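Long-range contacts in enoyl-CoA hydratase/isomerase (Mycobacterium abscessus, PDB 3QXZ), which probably hydrates or isomerises the double bond of enoyl-CoA thioesters in fatty acid metabolism: residues Y43-R53 with V90-V101; L118-E128 with L179-V189. All coordinates share one frame; numbering follows the deposited sequence.

Interactions 1 and 2 are both largely buried and lie on opposite sides of the centre of one crotonase-like chain. Interaction 1 joins the end of helix 33-48 to the loop that leads into strand 101-105, and its chemistry is ionic: two carboxylates sharing one arginine, with a potassium ion at one end and an apolar cluster round Tyr43 at the other. Interaction 2 pairs strand 122-126 with the edge strand 182-184 through backbone hydrogen bonds supplemented by side-chain bonds to the main chain, and extends to the interface with a second subunit. The two meet where strand 101-105 begins, beside strand 122-126: Asp121 OD2 lies 2.8 Å from Val101 N, a probable hydrogen bond, and Ala94 packs on His119.

Interaction 1: Y43-R53 with V90-V101; sequences YQRLDDDPAVR and VQPAAFELRTPV. With K (potassium ion), chain D; EDO (1,2-ethanediol), chain I; EDO (1,2-ethanediol), chain H.
The C-terminal turns of helix 33-48 lie against the loop 90-100, closest at Asp47 and Thr99, whose CA atoms are 5.6 Å apart. Asp47 reaches the loop because its CG is anti to the backbone N (chi1 -162°). Its OD1 accepts from Thr99 OG1 at 2.7 Å on the anti lone pair, and more weakly from Thr99 N, while OD2 receives Arg98 N at 3.1 Å in a nearly straight bond (165°) and a hydroxyl of 1,2-ethanediol, probably from the crystallisation liquor. Over one face of the Arg98 guanidinium, Asp47 OD2 forms a salt bridge of charges only, well out of its plane. The Asp48 carboxylate is instead nearly coplanar with the guanidinium, and Arg98 NH2 bonds to Asp48 OD1 at 3.1 Å. Tyr43 fills the apolar end, its ring over Ala94 and its CD1 3.9 Å from Leu97 CD1. At the other end a potassium ion joins the segments, held by the carbonyl oxygens of Leu46, Asp47, Asp49 and Val52, a water, and Thr99 OG1 at 2.9 Å. The Thr99 hydroxyl, donating to Asp47 OD1, thus offers its oxygen to the metal. Potassium and Arg98 probably stabilise the buried Asp47 carboxylate, and the ion probably helps to hold the chain where it leaves the helix.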
loop_
_atom_site.group_PDB
_atom_site.type_symbol
_atom_site.label_atom_id
_atom_site.label_comp_id
_atom_site.label_asym_id
_atom_site.label_seq_id
_atom_site.Cartn_x
_atom_site.Cartn_y
_atom_site.Cartn_z
ATOM N N TYR A 43 -12.087 22.522 -10.443
ATOM C CA TYR A 43 -11.677 22.020 -9.124
ATOM C C TYR A 43 -11.424 23.180 -8.156
ATOM O O TYR A 43 -11.873 23.150 -7.015
ATOM C CB TYR A 43 -10.419 21.163 -9.229
ATOM C CG TYR A 43 -10.651 19.727 -9.605
ATOM C CD1 TYR A 43 -11.852 19.077 -9.317
ATOM C CD2 TYR A 43 -9.648 19.005 -10.231
ATOM C CE1 TYR A 43 -12.037 17.732 -9.632
ATOM C CE2 TYR A 43 -9.833 17.656 -10.571
ATOM C CZ TYR A 43 -11.037 17.044 -10.274
ATOM O OH TYR A 43 -11.230 15.707 -10.570
ATOM N N GLN A 44 -10.689 24.199 -8.598
ATOM C CA GLN A 44 -10.354 25.300 -7.705
ATOM C C GLN A 44 -11.599 26.089 -7.272
ATOM O O GLN A 44 -11.796 26.372 -6.081
ATOM C CB GLN A 44 -9.324 26.242 -8.335
ATOM C CG GLN A 44 -8.858 27.331 -7.345
ATOM C CD GLN A 44 -8.129 26.728 -6.156
ATOM O OE1 GLN A 44 -7.027 26.193 -6.299
ATOM N NE2 GLN A 44 -8.748 26.802 -4.969
ATOM N N ARG A 45 -12.460 26.419 -8.229
ATOM C CA ARG A 45 -13.661 27.195 -7.934
ATOM C C ARG A 45 -14.600 26.409 -7.021
ATOM O O ARG A 45 -15.143 26.961 -6.062
ATOM C CB ARG A 45 -14.353 27.592 -9.246
ATOM C CG ARG A 45 -15.698 28.264 -9.045
ATOM C CD ARG A 45 -16.279 28.768 -10.365
ATOM N NE ARG A 45 -16.157 27.779 -11.432
ATOM C CZ ARG A 45 -16.931 26.703 -11.566
ATOM N NH1 ARG A 45 -17.908 26.455 -10.691
ATOM N NH2 ARG A 45 -16.713 25.868 -12.576
ATOM N N LEU A 46 -14.790 25.120 -7.316
ATOM C CA LEU A 46 -15.698 24.294 -6.538
ATOM C C LEU A 46 -15.142 24.062 -5.139
ATOM O O LEU A 46 -15.902 24.015 -4.168
ATOM C CB LEU A 46 -15.996 22.965 -7.260
ATOM C CG LEU A 46 -16.767 23.106 -8.579
ATOM C CD1 LEU A 46 -16.792 21.771 -9.298
ATOM C CD2 LEU A 46 -18.177 23.631 -8.342
ATOM N N ASP A 47 -13.823 23.929 -5.024
ATOM C CA ASP A 47 -13.214 23.795 -3.708
ATOM C C ASP A 47 -13.496 25.031 -2.855
ATOM O O ASP A 47 -13.819 24.913 -1.663
ATOM C CB ASP A 47 -11.704 23.532 -3.800
ATOM C CG ASP A 47 -11.126 22.968 -2.515
ATOM O OD1 ASP A 47 -11.826 22.213 -1.813
ATOM O OD2 ASP A 47 -9.959 23.259 -2.229
ATOM N N ASP A 48 -13.407 26.207 -3.478
ATOM C CA ASP A 48 -13.610 27.470 -2.785
ATOM C C ASP A 48 -15.069 27.754 -2.439
ATOM O O ASP A 48 -15.331 28.544 -1.529
ATOM C CB ASP A 48 -13.029 28.613 -3.614
ATOM C CG ASP A 48 -11.521 28.560 -3.694
ATOM O OD1 ASP A 48 -10.899 27.887 -2.839
ATOM O OD2 ASP A 48 -10.956 29.196 -4.608
ATOM N N ASP A 49 -16.008 27.121 -3.139
ATOM C CA ASP A 49 -17.446 27.349 -2.942
ATOM C C ASP A 49 -17.900 26.627 -1.667
ATOM O O ASP A 49 -17.887 25.394 -1.629
ATOM C CB ASP A 49 -18.197 26.802 -4.161
ATOM C CG ASP A 49 -19.679 27.143 -4.158
ATOM O OD1 ASP A 49 -20.222 27.465 -3.087
ATOM O OD2 ASP A 49 -20.275 27.047 -5.250
ATOM N N PRO A 50 -18.300 27.374 -0.612
ATOM C CA PRO A 50 -18.658 26.731 0.655
ATOM C C PRO A 50 -19.885 25.829 0.537
ATOM O O PRO A 50 -20.056 24.919 1.354
ATOM C CB PRO A 50 -18.971 27.923 1.577
ATOM C CG PRO A 50 -19.367 29.004 0.665
ATOM C CD PRO A 50 -18.491 28.836 -0.550
ATOM N N ALA A 51 -20.702 26.069 -0.481
ATOM C CA ALA A 51 -21.928 25.305 -0.694
ATOM C C ALA A 51 -21.657 23.923 -1.286
ATOM O O ALA A 51 -22.538 23.069 -1.291
ATOM C CB ALA A 51 -22.874 26.079 -1.585
ATOM N N VAL A 52 -20.451 23.715 -1.810
ATOM C CA VAL A 52 -20.101 22.438 -2.444
ATOM C C VAL A 52 -19.377 21.547 -1.430
ATOM O O VAL A 52 -18.244 21.843 -1.003
ATOM C CB VAL A 52 -19.267 22.622 -3.718
ATOM C CG1 VAL A 52 -18.808 21.255 -4.272
ATOM C CG2 VAL A 52 -20.064 23.377 -4.807
ATOM N N ARG A 53 -20.050 20.477 -1.037
ATOM C CA ARG A 53 -19.539 19.520 -0.054
ATOM C C ARG A 53 -18.722 18.388 -0.671
ATOM O O ARG A 53 -17.794 17.869 -0.024
ATOM C CB ARG A 53 -20.690 18.926 0.770
ATOM C CG ARG A 53 -21.425 19.945 1.687
ATOM C CD ARG A 53 -20.533 20.573 2.769
ATOM N NE ARG A 53 -19.673 19.544 3.324
ATOM C CZ ARG A 53 -20.047 18.589 4.161
ATOM N NH1 ARG A 53 -21.260 18.568 4.736
ATOM N NH2 ARG A 53 -19.159 17.656 4.473
ATOM N N VAL A 90 -3.623 18.962 -15.273
ATOM C CA VAL A 90 -4.753 19.364 -14.442
ATOM C C VAL A 90 -4.202 19.842 -13.112
ATOM O O VAL A 90 -3.627 19.041 -12.355
ATOM C CB VAL A 90 -5.758 18.216 -14.243
ATOM C CG1 VAL A 90 -6.850 18.628 -13.259
ATOM C CG2 VAL A 90 -6.354 17.802 -15.573
ATOM N N GLN A 91 -4.341 21.133 -12.846
ATOM C CA GLN A 91 -3.838 21.755 -11.633
ATOM C C GLN A 91 -4.889 22.755 -11.150
ATOM O O GLN A 91 -5.395 23.561 -11.936
ATOM C CB GLN A 91 -2.494 22.447 -11.905
ATOM C CG GLN A 91 -1.395 21.457 -12.318
ATOM C CD GLN A 91 -0.063 22.122 -12.594
ATOM O OE1 GLN A 91 0.398 22.958 -11.820
ATOM N NE2 GLN A 91 0.574 21.736 -13.694
ATOM N N PRO A 92 -5.266 22.695 -9.862
ATOM C CA PRO A 92 -4.788 21.753 -8.850
ATOM C C PRO A 92 -5.286 20.340 -9.114
ATOM O O PRO A 92 -6.290 20.142 -9.841
ATOM C CB PRO A 92 -5.439 22.273 -7.569
ATOM C CG PRO A 92 -6.696 22.904 -8.031
ATOM C CD PRO A 92 -6.291 23.596 -9.317
ATOM N N ALA A 93 -4.596 19.377 -8.522
ATOM C CA ALA A 93 -5.010 17.963 -8.566
ATOM C C ALA A 93 -6.135 17.798 -7.543
ATOM O O ALA A 93 -6.207 18.520 -6.544
ATOM C CB ALA A 93 -3.862 17.070 -8.207
ATOM N N ALA A 94 -7.006 16.828 -7.769
ATOM C CA ALA A 94 -8.129 16.604 -6.860
ATOM C C ALA A 94 -7.651 16.382 -5.418
ATOM O O ALA A 94 -8.320 16.834 -4.469
ATOM C CB ALA A 94 -8.974 15.440 -7.349
ATOM N N PHE A 95 -6.512 15.697 -5.251
ATOM C CA PHE A 95 -6.012 15.371 -3.909
ATOM C C PHE A 95 -5.409 16.587 -3.170
ATOM O O PHE A 95 -5.033 16.446 -2.006
ATOM C CB PHE A 95 -5.031 14.170 -3.944
ATOM C CG PHE A 95 -3.807 14.416 -4.752
ATOM C CD1 PHE A 95 -2.756 15.184 -4.246
ATOM C CD2 PHE A 95 -3.698 13.879 -6.035
ATOM C CE1 PHE A 95 -1.613 15.445 -5.022
ATOM C CE2 PHE A 95 -2.560 14.121 -6.815
ATOM C CZ PHE A 95 -1.528 14.897 -6.319
ATOM N N GLU A 96 -5.339 17.748 -3.829
ATOM C CA GLU A 96 -4.872 18.977 -3.193
ATOM C C GLU A 96 -6.021 19.774 -2.588
ATOM O O GLU A 96 -5.786 20.759 -1.877
ATOM C CB GLU A 96 -4.117 19.847 -4.215
ATOM C CG GLU A 96 -2.759 19.245 -4.566
ATOM C CD GLU A 96 -1.999 19.911 -5.710
ATOM O OE1 GLU A 96 -2.602 20.463 -6.635
ATOM O OE2 GLU A 96 -0.750 19.817 -5.704
ATOM N N LEU A 97 -7.260 19.370 -2.869
ATOM C CA LEU A 97 -8.448 20.145 -2.448
ATOM C C LEU A 97 -8.867 19.844 -1.010
ATOM O O LEU A 97 -8.530 18.794 -0.459
ATOM C CB LEU A 97 -9.636 19.826 -3.367
ATOM C CG LEU A 97 -9.396 19.954 -4.875
ATOM C CD1 LEU A 97 -10.699 19.660 -5.618
ATOM C CD2 LEU A 97 -8.785 21.308 -5.265
ATOM N N ARG A 98 -9.634 20.757 -0.416
ATOM C CA ARG A 98 -10.282 20.471 0.868
ATOM C C ARG A 98 -11.545 19.619 0.669
ATOM O O ARG A 98 -11.969 18.908 1.579
ATOM C CB ARG A 98 -10.624 21.785 1.569
ATOM C CG ARG A 98 -9.404 22.652 1.834
ATOM C CD ARG A 98 -9.768 24.045 2.320
ATOM N NE ARG A 98 -10.723 24.712 1.435
ATOM C CZ ARG A 98 -10.385 25.432 0.369
ATOM N NH1 ARG A 98 -9.111 25.589 0.039
ATOM N NH2 ARG A 98 -11.328 25.996 -0.373
ATOM N N THR A 99 -12.101 19.657 -0.532
ATOM C CA THR A 99 -13.374 19.013 -0.857
ATOM C C THR A 99 -13.157 17.596 -1.351
ATOM O O THR A 99 -12.381 17.399 -2.275
ATOM C CB THR A 99 -14.109 19.833 -1.937
ATOM O OG1 THR A 99 -14.275 21.176 -1.455
ATOM C CG2 THR A 99 -15.471 19.245 -2.313
ATOM N N PRO A 100 -13.874 16.606 -0.781
ATOM C CA PRO A 100 -13.789 15.233 -1.285
ATOM C C PRO A 100 -14.180 15.133 -2.754
ATOM O O PRO A 100 -15.104 15.839 -3.216
ATOM C CB PRO A 100 -14.802 14.481 -0.413
ATOM C CG PRO A 100 -14.774 15.226 0.896
ATOM C CD PRO A 100 -14.676 16.677 0.460
ATOM N N VAL A 101 -13.463 14.263 -3.473
ATOM C CA VAL A 101 -13.697 14.040 -4.898
ATOM C C VAL A 101 -13.888 12.548 -5.121
ATOM O O VAL A 101 -13.015 11.744 -4.748
ATOM C CB VAL A 101 -12.509 14.561 -5.745
ATOM C CG1 VAL A 101 -12.705 14.196 -7.217
ATOM C CG2 VAL A 101 -12.387 16.091 -5.612
HETATM K K K D . -16.124 23.390 -1.402
HETATM C C1 EDO I . -6.005 23.733 -3.961
HETATM O O1 EDO I . -5.345 24.874 -4.525
HETATM C C2 EDO I . -6.742 24.137 -2.691
HETATM O O2 EDO I . -7.973 24.794 -3.030
HETATM C C1 EDO H . -14.966 20.639 2.563
HETATM O O1 EDO H . -15.116 19.376 3.213
HETATM C C2 EDO H . -16.202 20.821 1.698
HETATM O O2 EDO H . -17.375 21.056 2.516
HETATM O O HOH W 1 -15.778 24.171 1.185
#

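Interaction 2: L118-E128 with L179-V189; sequences LHADIRILAEE and LANRCLPAGKV
Strand 182-184 closes one edge of the chain's mixed six-stranded sheet by pairing in parallel with strand 122-126; the axes of these short strands approach to 4.7 Å, inclined by 28°. The register runs through Leu125 N to Arg182 O (2.9 Å), Leu184 N to Leu125 O (3.0 Å) and Glu127 N to Leu184 O. Ahead of these, Asn181 continues the pairing with its side chain: its N donates to Arg123 O, while OD1 accepts from Arg123 N at 2.9 Å, the donor lying above the amide plane. Its ND2 reaches across to Glu161 and Ala157 of the second subunit. Arg123, bent at chi3 (-63°), grips Leu179 O side-on through NE (2.8 Å) and NH2 (3.0 Å), both with the oxygen close to the guanidinium plane; Leu118 CD2 packs over one face of that group. Ile124 and Ala126 turn to the face of the sheet covered by helix 186-203, where Ile124 CG2 meets Val189 CG1 at 3.9 Å. At the far end Glu128 OE1 takes Ala186 N on its syn side at 2.8 Å. Every nitrogen of the buried Arg123 guanidinium thus bonds to a main-chain carbonyl, of Leu179, Ala120 or Ala117, and Asn181 ties the strand edge to the neighbouring subunit.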
loop_
_atom_site.group_PDB
_atom_site.type_symbol
_atom_site.label_atom_id
_atom_site.label_comp_id
_atom_site.label_asym_id
_atom_site.label_seq_id
_atom_site.Cartn_x
_atom_site.Cartn_y
_atom_site.Cartn_z
ATOM N N LEU A 118 -7.068 8.640 -11.008
ATOM C CA LEU A 118 -6.290 8.280 -9.815
ATOM C C LEU A 118 -6.094 9.452 -8.855
ATOM O O LEU A 118 -5.646 9.237 -7.734
ATOM C CB LEU A 118 -4.937 7.680 -10.185
ATOM C CG LEU A 118 -4.945 6.390 -10.997
ATOM C CD1 LEU A 118 -3.490 5.966 -11.239
ATOM C CD2 LEU A 118 -5.752 5.244 -10.340
ATOM N N HIS A 119 -6.425 10.688 -9.258
ATOM C CA HIS A 119 -6.309 11.815 -8.318
ATOM C C HIS A 119 -7.453 11.828 -7.317
ATOM O O HIS A 119 -7.330 12.473 -6.269
ATOM C CB HIS A 119 -6.325 13.154 -9.044
ATOM C CG HIS A 119 -5.127 13.407 -9.892
ATOM N ND1 HIS A 119 -4.971 14.582 -10.585
ATOM C CD2 HIS A 119 -4.037 12.651 -10.155
ATOM C CE1 HIS A 119 -3.820 14.545 -11.241
ATOM N NE2 HIS A 119 -3.240 13.384 -11.003
ATOM N N ALA A 120 -8.577 11.188 -7.647
ATOM C CA ALA A 120 -9.758 11.236 -6.784
ATOM C C ALA A 120 -9.528 10.459 -5.481
ATOM O O ALA A 120 -8.696 9.542 -5.414
ATOM C CB ALA A 120 -10.994 10.681 -7.511
ATOM N N ASP A 121 -10.264 10.831 -4.437
ATOM C CA ASP A 121 -10.179 10.094 -3.170
ATOM C C ASP A 121 -10.699 8.675 -3.299
ATOM O O ASP A 121 -10.153 7.733 -2.708
ATOM C CB ASP A 121 -10.977 10.843 -2.107
ATOM C CG ASP A 121 -10.497 12.250 -1.919
ATOM O OD1 ASP A 121 -9.273 12.424 -1.698
ATOM O OD2 ASP A 121 -11.322 13.187 -2.007
ATOM N N ILE A 122 -11.773 8.548 -4.067
ATOM C CA ILE A 122 -12.574 7.325 -4.128
ATOM C C ILE A 122 -12.914 7.080 -5.601
ATOM O O ILE A 122 -13.220 8.027 -6.339
ATOM C CB ILE A 122 -13.857 7.512 -3.291
ATOM C CG1 ILE A 122 -13.504 7.711 -1.801
ATOM C CG2 ILE A 122 -14.873 6.342 -3.514
ATOM C CD1 ILE A 122 -14.630 8.388 -0.943
ATOM N N ARG A 123 -12.827 5.824 -6.036
ATOM C CA ARG A 123 -13.184 5.428 -7.407
ATOM C C ARG A 123 -14.190 4.286 -7.391
ATOM O O ARG A 123 -14.007 3.289 -6.694
ATOM C CB ARG A 123 -11.945 4.976 -8.196
ATOM C CG ARG A 123 -11.185 6.122 -8.853
ATOM C CD ARG A 123 -9.765 5.727 -9.325
ATOM N NE ARG A 123 -8.946 5.337 -8.177
ATOM C CZ ARG A 123 -8.489 6.182 -7.267
ATOM N NH1 ARG A 123 -8.661 7.503 -7.388
ATOM N NH2 ARG A 123 -7.881 5.690 -6.208
ATOM N N ILE A 124 -15.233 4.451 -8.200
ATOM C CA ILE A 124 -16.174 3.367 -8.476
ATOM C C ILE A 124 -16.067 3.117 -9.971
ATOM O O ILE A 124 -16.230 4.061 -10.771
ATOM C CB ILE A 124 -17.608 3.763 -8.076
ATOM C CG1 ILE A 124 -17.670 4.078 -6.568
ATOM C CG2 ILE A 124 -18.602 2.628 -8.438
ATOM C CD1 ILE A 124 -19.059 4.599 -6.131
ATOM N N LEU A 125 -15.759 1.870 -10.345
ATOM C CA LEU A 125 -15.517 1.514 -11.759
ATOM C C LEU A 125 -16.593 0.611 -12.349
ATOM O O LEU A 125 -17.119 -0.277 -11.681
ATOM C CB LEU A 125 -14.129 0.855 -11.942
ATOM C CG LEU A 125 -12.935 1.769 -12.228
ATOM C CD1 LEU A 125 -12.677 2.773 -11.108
ATOM C CD2 LEU A 125 -11.667 0.917 -12.462
ATOM N N ALA A 126 -16.860 0.842 -13.625
ATOM C CA ALA A 126 -17.793 0.027 -14.408
ATOM C C ALA A 126 -17.156 -1.323 -14.743
ATOM O O ALA A 126 -16.051 -1.377 -15.305
ATOM C CB ALA A 126 -18.144 0.756 -15.684
ATOM N N GLU A 127 -17.890 -2.408 -14.475
ATOM C CA GLU A 127 -17.412 -3.756 -14.819
ATOM C C GLU A 127 -17.100 -3.959 -16.306
ATOM O O GLU A 127 -16.201 -4.731 -16.660
ATOM C CB GLU A 127 -18.403 -4.814 -14.307
ATOM C CG GLU A 127 -18.324 -4.970 -12.789
ATOM C CD GLU A 127 -19.554 -5.642 -12.183
ATOM O OE1 GLU A 127 -20.446 -6.082 -12.939
ATOM O OE2 GLU A 127 -19.625 -5.726 -10.937
ATOM N N GLU A 128 -17.824 -3.249 -17.161
ATOM C CA GLU A 128 -17.689 -3.402 -18.622
ATOM C C GLU A 128 -16.555 -2.575 -19.226
ATOM O O GLU A 128 -16.266 -2.695 -20.421
ATOM C CB GLU A 128 -19.014 -3.054 -19.319
ATOM C CG GLU A 128 -20.219 -3.902 -18.897
ATOM C CD GLU A 128 -21.014 -3.310 -17.732
ATOM O OE1 GLU A 128 -20.483 -2.471 -16.963
ATOM O OE2 GLU A 128 -22.195 -3.692 -17.573
ATOM N N LEU A 179 -6.870 -0.261 -6.189
ATOM C CA LEU A 179 -6.952 0.916 -7.064
ATOM C C LEU A 179 -8.324 1.574 -6.963
ATOM O O LEU A 179 -8.450 2.808 -7.000
ATOM C CB LEU A 179 -6.646 0.500 -8.511
ATOM C CG LEU A 179 -6.546 1.622 -9.561
ATOM C CD1 LEU A 179 -5.588 1.229 -10.682
ATOM C CD2 LEU A 179 -7.902 2.056 -10.149
ATOM N N ALA A 180 -9.363 0.740 -6.894
ATOM C CA ALA A 180 -10.758 1.180 -6.883
ATOM C C ALA A 180 -11.444 0.692 -5.631
ATOM O O ALA A 180 -11.075 -0.337 -5.050
ATOM C CB ALA A 180 -11.493 0.650 -8.133
ATOM N N ASN A 181 -12.473 1.425 -5.225
ATOM C CA ASN A 181 -13.235 1.102 -4.033
ATOM C C ASN A 181 -14.300 0.058 -4.273
ATOM O O ASN A 181 -14.611 -0.735 -3.387
ATOM C CB ASN A 181 -13.845 2.381 -3.444
ATOM C CG ASN A 181 -12.789 3.373 -3.059
ATOM O OD1 ASN A 181 -12.173 4.023 -3.913
ATOM N ND2 ASN A 181 -12.544 3.471 -1.752
ATOM N N ARG A 182 -14.881 0.095 -5.460
ATOM C CA ARG A 182 -16.027 -0.745 -5.791
ATOM C C ARG A 182 -16.124 -0.863 -7.300
ATOM O O ARG A 182 -15.711 0.051 -8.036
ATOM C CB ARG A 182 -17.320 -0.110 -5.230
ATOM C CG ARG A 182 -18.566 -1.013 -5.310
ATOM C CD ARG A 182 -19.761 -0.354 -4.668
ATOM N NE ARG A 182 -20.847 -1.323 -4.545
ATOM C CZ ARG A 182 -22.090 -1.015 -4.185
ATOM N NH1 ARG A 182 -22.412 0.247 -3.912
ATOM N NH2 ARG A 182 -23.013 -1.973 -4.107
ATOM N N CYS A 183 -16.681 -1.984 -7.757
ATOM C CA CYS A 183 -17.066 -2.093 -9.150
ATOM C C CYS A 183 -18.532 -2.508 -9.279
ATOM O O CYS A 183 -19.065 -3.218 -8.415
ATOM C CB CYS A 183 -16.137 -3.019 -9.936
ATOM S SG CYS A 183 -16.102 -4.691 -9.395
ATOM N N LEU A 184 -19.165 -1.983 -10.313
ATOM C CA LEU A 184 -20.601 -2.171 -10.551
ATOM C C LEU A 184 -20.862 -2.198 -12.034
ATOM O O LEU A 184 -20.041 -1.734 -12.822
ATOM C CB LEU A 184 -21.400 -1.004 -9.950
ATOM C CG LEU A 184 -21.485 -0.947 -8.432
ATOM C CD1 LEU A 184 -22.039 0.395 -7.991
ATOM C CD2 LEU A 184 -22.345 -2.100 -7.896
ATOM N N PRO A 185 -22.035 -2.712 -12.436
ATOM C CA PRO A 185 -22.429 -2.533 -13.824
ATOM C C PRO A 185 -22.404 -1.047 -14.165
ATOM O O PRO A 185 -22.747 -0.203 -13.316
ATOM C CB PRO A 185 -23.865 -3.066 -13.851
ATOM C CG PRO A 185 -23.882 -4.083 -12.761
ATOM C CD PRO A 185 -23.036 -3.475 -11.664
ATOM N N ALA A 186 -21.985 -0.724 -15.380
ATOM C CA ALA A 186 -21.807 0.668 -15.816
ATOM C C ALA A 186 -22.964 1.596 -15.470
ATOM O O ALA A 186 -22.753 2.716 -14.994
ATOM C CB ALA A 186 -21.535 0.725 -17.307
ATOM N N GLY A 187 -24.184 1.129 -15.719
ATOM C CA GLY A 187 -25.380 1.950 -15.486
ATOM C C GLY A 187 -25.711 2.262 -14.035
ATOM O O GLY A 187 -26.600 3.077 -13.758
ATOM N N LYS A 188 -25.000 1.610 -13.118
ATOM C CA LYS A 188 -25.195 1.766 -11.680
ATOM C C LYS A 188 -24.090 2.637 -11.043
ATOM O O LYS A 188 -24.224 3.088 -9.910
ATOM C CB LYS A 188 -25.213 0.389 -10.997
ATOM C CG LYS A 188 -26.378 -0.542 -11.425
ATOM C CD LYS A 188 -27.727 0.021 -10.983
ATOM C CE LYS A 188 -28.896 -0.847 -11.452
ATOM N NZ LYS A 188 -30.197 -0.200 -11.105
ATOM N N VAL A 189 -23.020 2.896 -11.783
ATOM C CA VAL A 189 -21.834 3.567 -11.205
ATOM C C VAL A 189 -22.109 4.998 -10.723
ATOM O O VAL A 189 -21.795 5.338 -9.564
ATOM C CB VAL A 189 -20.668 3.563 -12.218
ATOM C CG1 VAL A 189 -19.522 4.463 -11.741
ATOM C CG2 VAL A 189 -20.138 2.131 -12.429
#